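Local coordinates for cupin 2, conserved barrel domain protein (Novosphingobium aromaticivorans DSM 12444, PDB 3ES1) that is of unknown function but adopts a cupin-like beta-barrel fold and pairs with a second copy of itself, at residues P13-V18 / K30-T35; S46-W51 / D65-E70; Y102-E107 / A148-E153. All coordinates share one frame; numbering follows the deposited sequence.

Overall arrangement
Along the chain the three contacts come in series, contact 1 first and contact 3 last, and all reach the same antiparallel seven-stranded sheet. Contact 1 pairs the two hairpin strands, 14-21 and 27-39, at one edge of that sheet. Contact 2, centred about 11 Å from it, brings the loop at 65-70 against strand 45-53, the next strand over, and two salt bridges, Asp33 to Arg67 and Arg16 to Asp65, tie the two contacts together. Contact 3 joins strands 99-107 and 145-153, its centre about 18 Å from that of contact 1 and about 14 Å from that of contact 2. Each contact also touches the second subunit, so this sheet takes part in the dimer interface.

Contact 1: P13-V18 / K30-T35; sequences PVQRVV and KSEDVT
The guanidinium of Arg16 meets the carboxylate of Asp33 at its edge, while Val18 CG2 sits over one face, offset toward its rim. Arg16 NE reaches Asp33 OD1 at 3.0 Å in a salt bridge that uses the syn lone pair, although the two planes are 65° apart. The arginine chain runs extended to CD and bends at chi3 (81°), turning NE toward Asp33 OD1; Asp33 CG stands between its backbone N and carbonyl carbon (chi1 61°), leaning the carboxylate toward Arg16. The other carboxylate oxygen, Asp33 OD2, takes a hydrogen bond from Thr35 OG1 at 2.8 Å and is also salt-bridged to Arg67. Two waters join this carboxylate to the backbone, one donating to Val14 O and Asp33 OD2, the other to Arg16 O and Asp33 OD1 while accepting from Ser31 OG.

On the opposite face of the sheet, the Gln15 amide and Glu32 carboxylate are turned only slightly against each other, and Gln15 NE2 donates to the anti side of Glu32 OE2, out of the carboxylate plane, at 3.0 Å. Pro13 CG packs on Val34 CG1 at 3.5 Å.

Between the two faces runs the antiparallel ladder, with Arg16 N to Asp33 O at 2.8 Å. At the far end Lys30 and Ser31 both face Val18, a classic beta bulge, and both N-H groups go to Val18 O.

Arg16 also bonds Asp65 and Val50 O through NH1, and Lys30 reaches Glu63. From the second subunit, Arg120 pairs with Glu32, while Arg123 N and Thr121 O bond Gln15. Strand 14-21 ends the sheet within its own chain, yet Arg16 to Val18 pair in parallel with a strand of the second subunit, so the hairpin lies between strand 45-53, whose Leu48 and Trp51 touch its side chains, and the partner's sheet.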
ATOM      1  N   PRO A  13       9.210 -15.660   3.592  1.00 18.11           N
ATOM      2  CA  PRO A  13       9.097 -14.564   4.562  1.00 18.02           C
ATOM      3  C   PRO A  13       9.236 -13.247   3.851  1.00 18.26           C
ATOM      4  O   PRO A  13       9.656 -13.171   2.700  1.00 19.60           O
ATOM      5  CB  PRO A  13      10.270 -14.783   5.522  1.00 17.05           C
ATOM      6  CG  PRO A  13      11.276 -15.612   4.752  1.00 19.19           C
ATOM      7  CD  PRO A  13      10.460 -16.428   3.743  1.00 16.96           C
ATOM      8  N   VAL A  14       8.901 -12.199   4.573  1.00 18.34           N
ATOM      9  CA  VAL A  14       8.843 -10.847   4.014  1.00 18.33           C
ATOM     10  C   VAL A  14      10.000  -9.955   4.513  1.00 17.67           C
ATOM     11  O   VAL A  14      10.203  -9.791   5.687  1.00 17.89           O
ATOM     12  CB  VAL A  14       7.489 -10.202   4.398  1.00 18.73           C
ATOM     13  CG1 VAL A  14       7.384  -8.736   3.874  1.00 18.41           C
ATOM     14  CG2 VAL A  14       6.296 -11.095   3.945  1.00 17.05           C
ATOM     15  N   GLN A  15      10.750  -9.407   3.572  1.00 17.67           N
ATOM     16  CA  GLN A  15      11.771  -8.383   3.846  1.00 17.30           C
ATOM     17  C   GLN A  15      11.114  -7.041   4.067  1.00 17.67           C
ATOM     18  O   GLN A  15      10.301  -6.583   3.251  1.00 18.42           O
ATOM     19  CB  GLN A  15      12.760  -8.286   2.648  1.00 17.62           C
ATOM     20  CG  GLN A  15      13.862  -7.221   2.777  1.00 19.67           C
ATOM     21  CD  GLN A  15      14.601  -7.023   1.482  1.00 16.79           C
ATOM     22  OE1 GLN A  15      14.092  -7.389   0.392  1.00 17.33           O
ATOM     23  NE2 GLN A  15      15.783  -6.404   1.565  1.00 18.28           N
ATOM     24  N   ARG A  16      11.509  -6.408   5.168  1.00 17.55           N
ATOM     25  CA  ARG A  16      11.103  -5.055   5.535  1.00 18.31           C
ATOM     26  C   ARG A  16      12.343  -4.163   5.675  1.00 17.26           C
ATOM     27  O   ARG A  16      13.291  -4.497   6.393  1.00 16.76           O
ATOM     28  CB  ARG A  16      10.307  -5.062   6.848  1.00 17.76           C
ATOM     29  CG  ARG A  16       9.809  -3.651   7.302  1.00 19.91           C
ATOM     30  CD  ARG A  16       9.072  -3.719   8.637  1.00 20.21           C
ATOM     31  NE  ARG A  16       9.990  -3.763   9.752  1.00 21.03           N
ATOM     32  CZ  ARG A  16       9.728  -3.341  10.977  1.00 21.84           C
ATOM     33  NH1 ARG A  16       8.547  -2.831  11.280  1.00 19.61           N
ATOM     34  NH2 ARG A  16      10.671  -3.421  11.888  1.00 23.87           N
ATOM     35  N   VAL A  17      12.324  -3.056   4.963  1.00 17.40           N
ATOM     36  CA  VAL A  17      13.401  -2.075   5.021  1.00 17.51           C
ATOM     37  C   VAL A  17      12.828  -0.766   5.460  1.00 17.37           C
ATOM     38  O   VAL A  17      11.951  -0.217   4.799  1.00 19.79           O
ATOM     39  CB  VAL A  17      14.131  -1.904   3.646  1.00 18.82           C
ATOM     40  CG1 VAL A  17      15.131  -0.719   3.710  1.00 16.90           C
ATOM     41  CG2 VAL A  17      14.818  -3.234   3.182  1.00 18.10           C
ATOM     42  N   VAL A  18      13.348  -0.231   6.547  1.00 17.46           N
ATOM     43  CA  VAL A  18      12.835   1.044   7.119  1.00 16.86           C
ATOM     44  C   VAL A  18      13.885   2.124   7.112  1.00 16.66           C
ATOM     45  O   VAL A  18      14.991   1.923   7.596  1.00 17.01           O
ATOM     46  CB  VAL A  18      12.362   0.870   8.570  1.00 17.35           C
ATOM     47  CG1 VAL A  18      11.765   2.210   9.125  1.00 16.29           C
ATOM     48  CG2 VAL A  18      11.363  -0.296   8.688  1.00 15.84           C
ATOM     49  N   LYS A  30      17.324   2.494   8.803  1.00 20.37           N
ATOM     50  CA  LYS A  30      16.965   2.434  10.226  1.00 21.68           C
ATOM     51  C   LYS A  30      16.938   0.988  10.704  1.00 21.63           C
ATOM     52  O   LYS A  30      17.453   0.673  11.762  1.00 21.30           O
ATOM     53  CB  LYS A  30      15.620   3.120  10.466  1.00 22.68           C
ATOM     54  CG  LYS A  30      15.194   3.223  11.941  1.00 27.74           C
ATOM     55  CD  LYS A  30      13.876   3.964  12.166  1.00 31.10           C
ATOM     56  CE  LYS A  30      13.291   3.614  13.546  1.00 33.21           C
ATOM     57  NZ  LYS A  30      13.631   4.607  14.624  1.00 31.38           N
ATOM     58  N   SER A  31      16.349   0.117   9.891  1.00 21.20           N
ATOM     59  CA  SER A  31      16.282  -1.299  10.175  1.00 21.34           C
ATOM     60  C   SER A  31      15.953  -2.125   8.939  1.00 21.41           C
ATOM     61  O   SER A  31      15.369  -1.636   7.945  1.00 22.35           O
ATOM     62  CB  SER A  31      15.234  -1.595  11.253  1.00 22.10           C
ATOM     63  OG  SER A  31      13.934  -1.346  10.764  1.00 23.05           O
ATOM     64  N   GLU A  32      16.349  -3.378   9.018  1.00 20.70           N
ATOM     65  CA  GLU A  32      16.004  -4.370   7.995  1.00 20.73           C
ATOM     66  C   GLU A  32      15.818  -5.727   8.617  1.00 20.41           C
ATOM     67  O   GLU A  32      16.578  -6.121   9.503  1.00 20.37           O
ATOM     68  CB  GLU A  32      17.085  -4.431   6.933  1.00 20.55           C
ATOM     69  CG  GLU A  32      16.867  -5.473   5.818  1.00 19.84           C
ATOM     70  CD  GLU A  32      17.984  -5.486   4.780  1.00 20.69           C
ATOM     71  OE1 GLU A  32      19.060  -4.889   5.009  1.00 23.47           O
ATOM     72  OE2 GLU A  32      17.816  -6.168   3.745  1.00 20.58           O
ATOM     73  N   ASP A  33      14.793  -6.428   8.169  1.00 19.37           N
ATOM     74  CA  ASP A  33      14.483  -7.757   8.709  1.00 18.97           C
ATOM     75  C   ASP A  33      13.783  -8.583   7.673  1.00 19.15           C
ATOM     76  O   ASP A  33      13.144  -8.049   6.802  1.00 16.94           O
ATOM     77  CB  ASP A  33      13.605  -7.703   9.977  1.00 19.25           C
ATOM     78  CG  ASP A  33      12.248  -7.065   9.754  1.00 21.04           C
ATOM     79  OD1 ASP A  33      12.144  -5.841   9.899  1.00 24.03           O
ATOM     80  OD2 ASP A  33      11.267  -7.786   9.463  1.00 25.61           O
ATOM     81  N   VAL A  34      13.898  -9.904   7.817  1.00 18.37           N
ATOM     82  CA  VAL A  34      13.152 -10.840   6.975  1.00 18.58           C
ATOM     83  C   VAL A  34      12.380 -11.740   7.929  1.00 19.46           C
ATOM     84  O   VAL A  34      12.988 -12.486   8.697  1.00 19.13           O
ATOM     85  CB  VAL A  34      14.106 -11.695   6.076  1.00 17.78           C
ATOM     86  CG1 VAL A  34      13.357 -12.812   5.328  1.00 18.17           C
ATOM     87  CG2 VAL A  34      14.891 -10.782   5.107  1.00 20.28           C
ATOM     88  N   THR A  35      11.047 -11.653   7.859  1.00 19.84           N
ATOM     89  CA  THR A  35      10.133 -12.221   8.860  1.00 19.39           C
ATOM     90  C   THR A  35       8.945 -12.976   8.225  1.00 20.00           C
ATOM     91  O   THR A  35       8.324 -12.481   7.301  1.00 18.55           O
ATOM     92  CB  THR A  35       9.543 -11.081   9.729  1.00 19.86           C
ATOM     93  OG1 THR A  35      10.624 -10.333  10.289  1.00 22.40           O
ATOM     94  CG2 THR A  35       8.739 -11.622  10.896  1.00 19.53           C
TER
HETATM   95  O   HOH W   1       9.423  -8.230   7.772  1.00 18.93           O
HETATM   96  O   HOH W   2      13.077  -3.681   9.080  1.00 26.51           O

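Contact 2: S46-W51 / D65-E70; sequences SFLLVW and DGRQRE
The backbone of Gly66 lies over one face of the Trp51 indole, its CA 3.8 Å from the centroid of the six-membered ring in a CH-pi contact only 14° off the normal. Gly66 N is over the same face, 3.4 Å from Trp51 CZ3, and lack of a side chain is what lets the backbone come so close. An Asx turn shapes the loop here: Asp65 OD1 accepts from Arg67 N at 2.8 Å.

Arg67 then reaches back to the strand. Its chain is extended as far as CD and turns at chi3 (-83°), bringing the guanidinium side-on to the carbonyl of Leu49. Arg67 NE gives the straighter bond to Leu49 O, at 2.8 Å and 164°, and Arg67 NH2 the longer one, at 3.2 Å. The oxygen sits in the guanidinium plane, and Leu48 CD1 packs against NH2 at 3.6 Å.

Val50 and Trp51 form a classic beta bulge opposite Ile81 on strand 79-86. With two N-H groups on one carbonyl and Arg67 NH1 salt-bridged to Asp33, the guanidinium is fixed in rotation; the carboxylates of Asp33 and Asp65 probably offset the close approach of Arg16 and Arg67.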
ATOM      1  N   SER A  46      -2.528 -16.624   7.471  1.00 18.56           N
ATOM      2  CA  SER A  46      -1.217 -16.441   8.103  1.00 18.82           C
ATOM      3  C   SER A  46      -0.848 -14.973   7.804  1.00 18.61           C
ATOM      4  O   SER A  46      -0.943 -14.521   6.666  1.00 18.49           O
ATOM      5  CB  SER A  46      -0.262 -17.443   7.482  1.00 18.84           C
ATOM      6  OG  SER A  46       1.002 -17.422   8.073  1.00 23.75           O
ATOM      7  N   PHE A  47      -0.502 -14.213   8.828  1.00 19.05           N
ATOM      8  CA  PHE A  47      -0.333 -12.758   8.663  1.00 17.86           C
ATOM      9  C   PHE A  47       0.958 -12.165   9.235  1.00 17.72           C
ATOM     10  O   PHE A  47       1.640 -12.769  10.051  1.00 16.16           O
ATOM     11  CB  PHE A  47      -1.564 -12.018   9.230  1.00 17.87           C
ATOM     12  CG  PHE A  47      -1.436 -11.622  10.668  1.00 19.63           C
ATOM     13  CD1 PHE A  47      -1.418 -12.565  11.675  1.00 19.35           C
ATOM     14  CD2 PHE A  47      -1.338 -10.299  11.006  1.00 19.04           C
ATOM     15  CE1 PHE A  47      -1.267 -12.167  12.992  1.00 20.87           C
ATOM     16  CE2 PHE A  47      -1.192  -9.907  12.306  1.00 20.39           C
ATOM     17  CZ  PHE A  47      -1.179 -10.817  13.297  1.00 18.82           C
ATOM     18  N   LEU A  48       1.282 -10.946   8.747  1.00 15.89           N
ATOM     19  CA  LEU A  48       2.379 -10.151   9.290  1.00 15.80           C
ATOM     20  C   LEU A  48       2.081  -8.697   9.280  1.00 15.67           C
ATOM     21  O   LEU A  48       1.874  -8.128   8.212  1.00 17.50           O
ATOM     22  CB  LEU A  48       3.683 -10.399   8.505  1.00 16.06           C
ATOM     23  CG  LEU A  48       4.988  -9.659   8.833  1.00 15.79           C
ATOM     24  CD1 LEU A  48       5.528 -10.027  10.243  1.00 15.74           C
ATOM     25  CD2 LEU A  48       6.082  -9.898   7.764  1.00 16.36           C
ATOM     26  N   LEU A  49       2.091  -8.086  10.474  1.00 16.20           N
ATOM     27  CA  LEU A  49       2.088  -6.603  10.604  1.00 16.78           C
ATOM     28  C   LEU A  49       3.417  -6.037  10.154  1.00 15.55           C
ATOM     29  O   LEU A  49       4.474  -6.510  10.553  1.00 16.10           O
ATOM     30  CB  LEU A  49       1.797  -6.205  12.054  1.00 16.36           C
ATOM     31  CG  LEU A  49       1.704  -4.737  12.369  1.00 16.86           C
ATOM     32  CD1 LEU A  49       0.697  -4.056  11.456  1.00 17.02           C
ATOM     33  CD2 LEU A  49       1.435  -4.538  13.837  1.00 15.33           C
ATOM     34  N   VAL A  50       3.369  -5.010   9.318  1.00 17.02           N
ATOM     35  CA  VAL A  50       4.589  -4.428   8.794  1.00 16.81           C
ATOM     36  C   VAL A  50       4.894  -3.060   9.411  1.00 17.43           C
ATOM     37  O   VAL A  50       6.006  -2.820   9.827  1.00 18.26           O
ATOM     38  CB  VAL A  50       4.554  -4.404   7.247  1.00 17.49           C
ATOM     39  CG1 VAL A  50       5.707  -3.607   6.703  1.00 15.98           C
ATOM     40  CG2 VAL A  50       4.631  -5.901   6.748  1.00 15.55           C
ATOM     41  N   TRP A  51       3.882  -2.208   9.463  1.00 16.55           N
ATOM     42  CA  TRP A  51       3.994  -0.848  10.003  1.00 16.82           C
ATOM     43  C   TRP A  51       2.622  -0.302  10.367  1.00 17.02           C
ATOM     44  O   TRP A  51       1.589  -0.754   9.846  1.00 16.94           O
ATOM     45  CB  TRP A  51       4.686   0.105   8.976  1.00 16.12           C
ATOM     46  CG  TRP A  51       5.332   1.339   9.592  1.00 14.91           C
ATOM     47  CD1 TRP A  51       4.801   2.577   9.674  1.00 16.36           C
ATOM     48  CD2 TRP A  51       6.592   1.405  10.275  1.00 17.14           C
ATOM     49  NE1 TRP A  51       5.634   3.422  10.351  1.00 16.78           N
ATOM     50  CE2 TRP A  51       6.755   2.733  10.723  1.00 16.92           C
ATOM     51  CE3 TRP A  51       7.595   0.469  10.559  1.00 15.91           C
ATOM     52  CZ2 TRP A  51       7.888   3.144  11.443  1.00 18.92           C
ATOM     53  CZ3 TRP A  51       8.694   0.867  11.226  1.00 17.38           C
ATOM     54  CH2 TRP A  51       8.844   2.195  11.678  1.00 16.42           C
ATOM     55  N   ASP A  65       8.974   1.965  16.249  1.00 18.96           N
ATOM     56  CA  ASP A  65       8.720   0.855  15.314  1.00 19.95           C
ATOM     57  C   ASP A  65       7.223   0.588  15.220  1.00 20.28           C
ATOM     58  O   ASP A  65       6.565   0.281  16.210  1.00 19.09           O
ATOM     59  CB  ASP A  65       9.465  -0.426  15.704  1.00 20.02           C
ATOM     60  CG  ASP A  65       9.363  -1.489  14.657  1.00 20.96           C
ATOM     61  OD1 ASP A  65       8.376  -1.541  13.897  1.00 22.15           O
ATOM     62  OD2 ASP A  65      10.251  -2.326  14.579  1.00 23.54           O
ATOM     63  N   GLY A  66       6.700   0.771  14.010  1.00 19.90           N
ATOM     64  CA  GLY A  66       5.295   0.689  13.742  1.00 21.24           C
ATOM     65  C   GLY A  66       4.718  -0.689  14.016  1.00 23.18           C
ATOM     66  O   GLY A  66       3.516  -0.845  14.232  1.00 24.06           O
ATOM     67  N   ARG A  67       5.605  -1.673  14.076  1.00 23.26           N
ATOM     68  CA  ARG A  67       5.209  -3.058  14.279  1.00 24.54           C
ATOM     69  C   ARG A  67       5.018  -3.305  15.787  1.00 25.37           C
ATOM     70  O   ARG A  67       4.380  -4.249  16.204  1.00 25.25           O
ATOM     71  CB  ARG A  67       6.270  -3.994  13.666  1.00 24.00           C
ATOM     72  CG  ARG A  67       6.111  -5.402  13.928  1.00 25.12           C
ATOM     73  CD  ARG A  67       7.229  -6.204  13.225  1.00 24.85           C
ATOM     74  NE  ARG A  67       6.954  -6.495  11.824  1.00 26.89           N
ATOM     75  CZ  ARG A  67       7.872  -6.800  10.901  1.00 26.42           C
ATOM     76  NH1 ARG A  67       9.149  -6.886  11.212  1.00 25.19           N
ATOM     77  NH2 ARG A  67       7.510  -7.032   9.653  1.00 24.95           N
ATOM     78  N   GLN A  68       5.515  -2.377  16.589  1.00 26.87           N
ATOM     79  CA  GLN A  68       5.537  -2.547  18.032  1.00 28.33           C
ATOM     80  C   GLN A  68       4.853  -1.399  18.732  1.00 29.52           C
ATOM     81  O   GLN A  68       5.199  -1.061  19.850  1.00 32.01           O
ATOM     82  CB  GLN A  68       6.981  -2.632  18.550  1.00 29.58           C
ATOM     83  CG  GLN A  68       7.829  -3.722  17.938  1.00 31.23           C
ATOM     84  CD  GLN A  68       7.330  -5.124  18.276  1.00 34.94           C
ATOM     85  OE1 GLN A  68       6.653  -5.337  19.297  1.00 39.55           O
ATOM     86  NE2 GLN A  68       7.674  -6.092  17.432  1.00 35.18           N
ATOM     87  N   ARG A  69       3.928  -0.761  18.064  1.00 29.83           N
ATOM     88  CA  ARG A  69       3.234   0.387  18.621  1.00 30.14           C
ATOM     89  C   ARG A  69       2.073  -0.053  19.495  1.00 32.17           C
ATOM     90  O   ARG A  69       1.271  -0.916  19.116  1.00 32.30           O
ATOM     91  CB  ARG A  69       2.753   1.281  17.469  1.00 30.24           C
ATOM     92  CG  ARG A  69       2.048   2.538  17.852  1.00 28.28           C
ATOM     93  CD  ARG A  69       1.520   3.288  16.612  1.00 24.85           C
ATOM     94  NE  ARG A  69       2.488   3.466  15.541  1.00 22.36           N
ATOM     95  CZ  ARG A  69       3.442   4.381  15.562  1.00 23.64           C
ATOM     96  NH1 ARG A  69       3.588   5.142  16.646  1.00 23.32           N
ATOM     97  NH2 ARG A  69       4.262   4.537  14.533  1.00 22.79           N
ATOM     98  N   GLU A  70       2.015   0.544  20.679  1.00 33.33           N
ATOM     99  CA  GLU A  70       0.880   0.382  21.595  1.00 34.95           C
ATOM    100  C   GLU A  70      -0.416   0.745  20.906  1.00 35.33           C
ATOM    101  O   GLU A  70      -0.499   1.661  20.099  1.00 36.16           O
ATOM    102  CB  GLU A  70       1.052   1.251  22.849  1.00 34.36           C
TER

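Contact 3: Y102-E107 / A148-E153; sequences YGIVLE and AFILIE
Ala148, the first residue of 148-153, pairs with Ile104, its O accepting from Ile104 N at 2.8 Å and its N donating to Ile104 O at 2.9 Å. Its methyl also has Leu106 CD1 beside it, at 4.2 Å. Phe149 points to the other face of the sheet, where its ring approaches Gly103 obliquely, with Phe149 CD1 3.8 Å from Gly103 CA. The glycine makes space: a beta carbon there would run into the ring. Beyond it the phenyl meets Trp137 and Val84.

Ile150 returns to the face of Ala148 and pairs with Tyr102, Tyr102 N donating to Ile150 O at 2.8 Å. In Ile150, CG1 stands anti to the carbonyl carbon (chi1 -58°), as it does in Ile104, and the two side chains cross at a slant until Ile104 CD1 meets Ile150 CD1 at 3.7 Å. These strands, 99-107 and 145-153, are antiparallel neighbours in the main sheet of the cupin-like barrel, and both segments lie in the Cupin domain. Strand 79-86 flanks the second of them on its other edge, with Ile81 against Ile150. Across the dimer, Ile150 and Leu106 each pack on their own counterparts in the second subunit.

Further on, Ile152 sends CD1 to Tyr102 CE2, 3.8 Å away and oblique to the ring. The phenol hydroxyl of Tyr102 hydrogen-bonds Ser79 OG of the second subunit.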
ATOM      1  N   TYR A 102      -6.161   0.014   0.599  1.00 16.79           N
ATOM      2  CA  TYR A 102      -5.577  -0.367  -0.668  1.00 17.30           C
ATOM      3  C   TYR A 102      -5.046  -1.790  -0.495  1.00 17.36           C
ATOM      4  O   TYR A 102      -4.177  -2.052   0.330  1.00 18.87           O
ATOM      5  CB  TYR A 102      -4.441   0.577  -1.092  1.00 16.15           C
ATOM      6  CG  TYR A 102      -4.811   2.012  -1.128  1.00 16.28           C
ATOM      7  CD1 TYR A 102      -6.048   2.430  -1.676  1.00 16.62           C
ATOM      8  CD2 TYR A 102      -3.944   3.002  -0.615  1.00 18.37           C
ATOM      9  CE1 TYR A 102      -6.391   3.792  -1.713  1.00 19.15           C
ATOM     10  CE2 TYR A 102      -4.302   4.371  -0.653  1.00 19.48           C
ATOM     11  CZ  TYR A 102      -5.518   4.759  -1.235  1.00 18.20           C
ATOM     12  OH  TYR A 102      -5.860   6.108  -1.265  1.00 17.09           O
ATOM     13  N   GLY A 103      -5.574  -2.702  -1.281  1.00 17.82           N
ATOM     14  CA  GLY A 103      -5.103  -4.088  -1.241  1.00 18.31           C
ATOM     15  C   GLY A 103      -4.410  -4.448  -2.528  1.00 18.40           C
ATOM     16  O   GLY A 103      -4.934  -4.193  -3.607  1.00 19.27           O
ATOM     17  N   ILE A 104      -3.238  -5.080  -2.403  1.00 17.87           N
ATOM     18  CA  ILE A 104      -2.459  -5.495  -3.578  1.00 17.59           C
ATOM     19  C   ILE A 104      -2.201  -6.973  -3.549  1.00 17.41           C
ATOM     20  O   ILE A 104      -1.585  -7.513  -2.604  1.00 15.92           O
ATOM     21  CB  ILE A 104      -1.112  -4.685  -3.740  1.00 17.00           C
ATOM     22  CG1 ILE A 104      -1.382  -3.153  -3.673  1.00 19.09           C
ATOM     23  CG2 ILE A 104      -0.465  -4.964  -5.094  1.00 17.87           C
ATOM     24  CD1 ILE A 104      -1.207  -2.548  -2.280  1.00 20.50           C
ATOM     25  N   VAL A 105      -2.663  -7.637  -4.590  1.00 17.23           N
ATOM     26  CA  VAL A 105      -2.514  -9.103  -4.655  1.00 17.60           C
ATOM     27  C   VAL A 105      -1.083  -9.447  -5.104  1.00 17.71           C
ATOM     28  O   VAL A 105      -0.716  -9.237  -6.279  1.00 17.46           O
ATOM     29  CB  VAL A 105      -3.608  -9.793  -5.531  1.00 17.83           C
ATOM     30  CG1 VAL A 105      -3.521 -11.312  -5.401  1.00 16.89           C
ATOM     31  CG2 VAL A 105      -5.031  -9.314  -5.181  1.00 17.31           C
ATOM     32  N   LEU A 106      -0.289 -10.039  -4.201  1.00 17.40           N
ATOM     33  CA  LEU A 106       1.127 -10.238  -4.503  1.00 18.40           C
ATOM     34  C   LEU A 106       1.368 -11.565  -5.197  1.00 18.98           C
ATOM     35  O   LEU A 106       2.267 -11.738  -6.048  1.00 18.40           O
ATOM     36  CB  LEU A 106       1.997 -10.144  -3.222  1.00 18.55           C
ATOM     37  CG  LEU A 106       1.897  -8.834  -2.368  1.00 19.83           C
ATOM     38  CD1 LEU A 106       2.988  -8.807  -1.317  1.00 19.49           C
ATOM     39  CD2 LEU A 106       1.931  -7.585  -3.212  1.00 20.13           C
ATOM     40  N   GLU A 107       0.569 -12.514  -4.775  1.00 19.42           N
ATOM     41  CA  GLU A 107       0.697 -13.928  -5.184  1.00 19.50           C
ATOM     42  C   GLU A 107      -0.657 -14.615  -5.102  1.00 19.44           C
ATOM     43  O   GLU A 107      -1.372 -14.483  -4.124  1.00 18.99           O
ATOM     44  CB  GLU A 107       1.683 -14.656  -4.271  1.00 20.52           C
ATOM     45  CG  GLU A 107       1.611 -16.146  -4.316  1.00 22.69           C
ATOM     46  CD  GLU A 107       2.156 -16.790  -5.594  1.00 29.10           C
ATOM     47  OE1 GLU A 107       2.911 -16.124  -6.353  1.00 29.39           O
ATOM     48  OE2 GLU A 107       1.820 -17.987  -5.822  1.00 29.78           O
ATOM     49  N   ALA A 148      -1.089  -7.646   0.250  1.00 17.93           N
ATOM     50  CA  ALA A 148      -0.615  -6.517   1.078  1.00 18.31           C
ATOM     51  C   ALA A 148      -1.763  -5.544   1.222  1.00 17.60           C
ATOM     52  O   ALA A 148      -2.342  -5.069   0.206  1.00 17.82           O
ATOM     53  CB  ALA A 148       0.598  -5.803   0.395  1.00 18.02           C
ATOM     54  N   PHE A 149      -2.076  -5.229   2.471  1.00 16.72           N
ATOM     55  CA  PHE A 149      -3.149  -4.308   2.794  1.00 17.29           C
ATOM     56  C   PHE A 149      -2.639  -3.073   3.513  1.00 17.69           C
ATOM     57  O   PHE A 149      -1.942  -3.148   4.533  1.00 18.46           O
ATOM     58  CB  PHE A 149      -4.188  -4.957   3.719  1.00 17.62           C
ATOM     59  CG  PHE A 149      -5.050  -5.974   3.066  1.00 18.31           C
ATOM     60  CD1 PHE A 149      -5.999  -5.606   2.134  1.00 17.80           C
ATOM     61  CD2 PHE A 149      -4.933  -7.302   3.401  1.00 18.32           C
ATOM     62  CE1 PHE A 149      -6.814  -6.566   1.528  1.00 18.89           C
ATOM     63  CE2 PHE A 149      -5.775  -8.275   2.811  1.00 20.48           C
ATOM     64  CZ  PHE A 149      -6.700  -7.913   1.882  1.00 19.37           C
ATOM     65  N   ILE A 150      -3.061  -1.932   2.987  1.00 17.37           N
ATOM     66  CA  ILE A 150      -2.855  -0.642   3.618  1.00 16.97           C
ATOM     67  C   ILE A 150      -4.195  -0.013   4.019  1.00 17.75           C
ATOM     68  O   ILE A 150      -5.026   0.300   3.183  1.00 18.11           O
ATOM     69  CB  ILE A 150      -2.080   0.334   2.708  1.00 15.48           C
ATOM     70  CG1 ILE A 150      -0.707  -0.229   2.288  1.00 15.29           C
ATOM     71  CG2 ILE A 150      -1.850   1.698   3.424  1.00 15.75           C
ATOM     72  CD1 ILE A 150      -0.698  -1.252   1.125  1.00 15.64           C
ATOM     73  N   LEU A 151      -4.373   0.198   5.316  1.00 17.82           N
ATOM     74  CA  LEU A 151      -5.633   0.692   5.830  1.00 17.78           C
ATOM     75  C   LEU A 151      -5.435   2.092   6.374  1.00 18.62           C
ATOM     76  O   LEU A 151      -4.587   2.332   7.205  1.00 18.96           O
ATOM     77  CB  LEU A 151      -6.231  -0.266   6.913  1.00 17.39           C
ATOM     78  CG  LEU A 151      -6.450  -1.745   6.496  1.00 18.35           C
ATOM     79  CD1 LEU A 151      -5.195  -2.635   6.751  1.00 16.71           C
ATOM     80  CD2 LEU A 151      -7.679  -2.363   7.194  1.00 18.57           C
ATOM     81  N   ILE A 152      -6.258   3.010   5.889  1.00 19.58           N
ATOM     82  CA  ILE A 152      -6.146   4.418   6.251  1.00 18.63           C
ATOM     83  C   ILE A 152      -7.468   4.899   6.843  1.00 19.48           C
ATOM     84  O   ILE A 152      -8.532   4.727   6.256  1.00 18.57           O
ATOM     85  CB  ILE A 152      -5.776   5.290   5.013  1.00 19.14           C
ATOM     86  CG1 ILE A 152      -4.410   4.908   4.425  1.00 19.16           C
ATOM     87  CG2 ILE A 152      -5.762   6.796   5.375  1.00 17.81           C
ATOM     88  CD1 ILE A 152      -4.187   5.418   2.997  1.00 21.05           C
ATOM     89  N   GLU A 153      -7.370   5.400   8.082  1.00 19.66           N
ATOM     90  CA  GLU A 153      -8.470   6.011   8.815  1.00 18.82           C
ATOM     91  C   GLU A 153      -9.429   6.813   7.928  1.00 19.08           C
ATOM     92  O   GLU A 153      -9.002   7.589   7.074  1.00 18.37           O
ATOM     93  CB  GLU A 153      -7.872   6.906   9.932  1.00 19.51           C
ATOM     94  CG  GLU A 153      -8.911   7.594  10.772  1.00 20.78           C
ATOM     95  CD  GLU A 153      -8.329   8.539  11.819  1.00 23.17           C
ATOM     96  OE1 GLU A 153      -7.086   8.529  12.065  1.00 22.44           O
ATOM     97  OE2 GLU A 153      -9.138   9.316  12.372  1.00 19.73           O
TER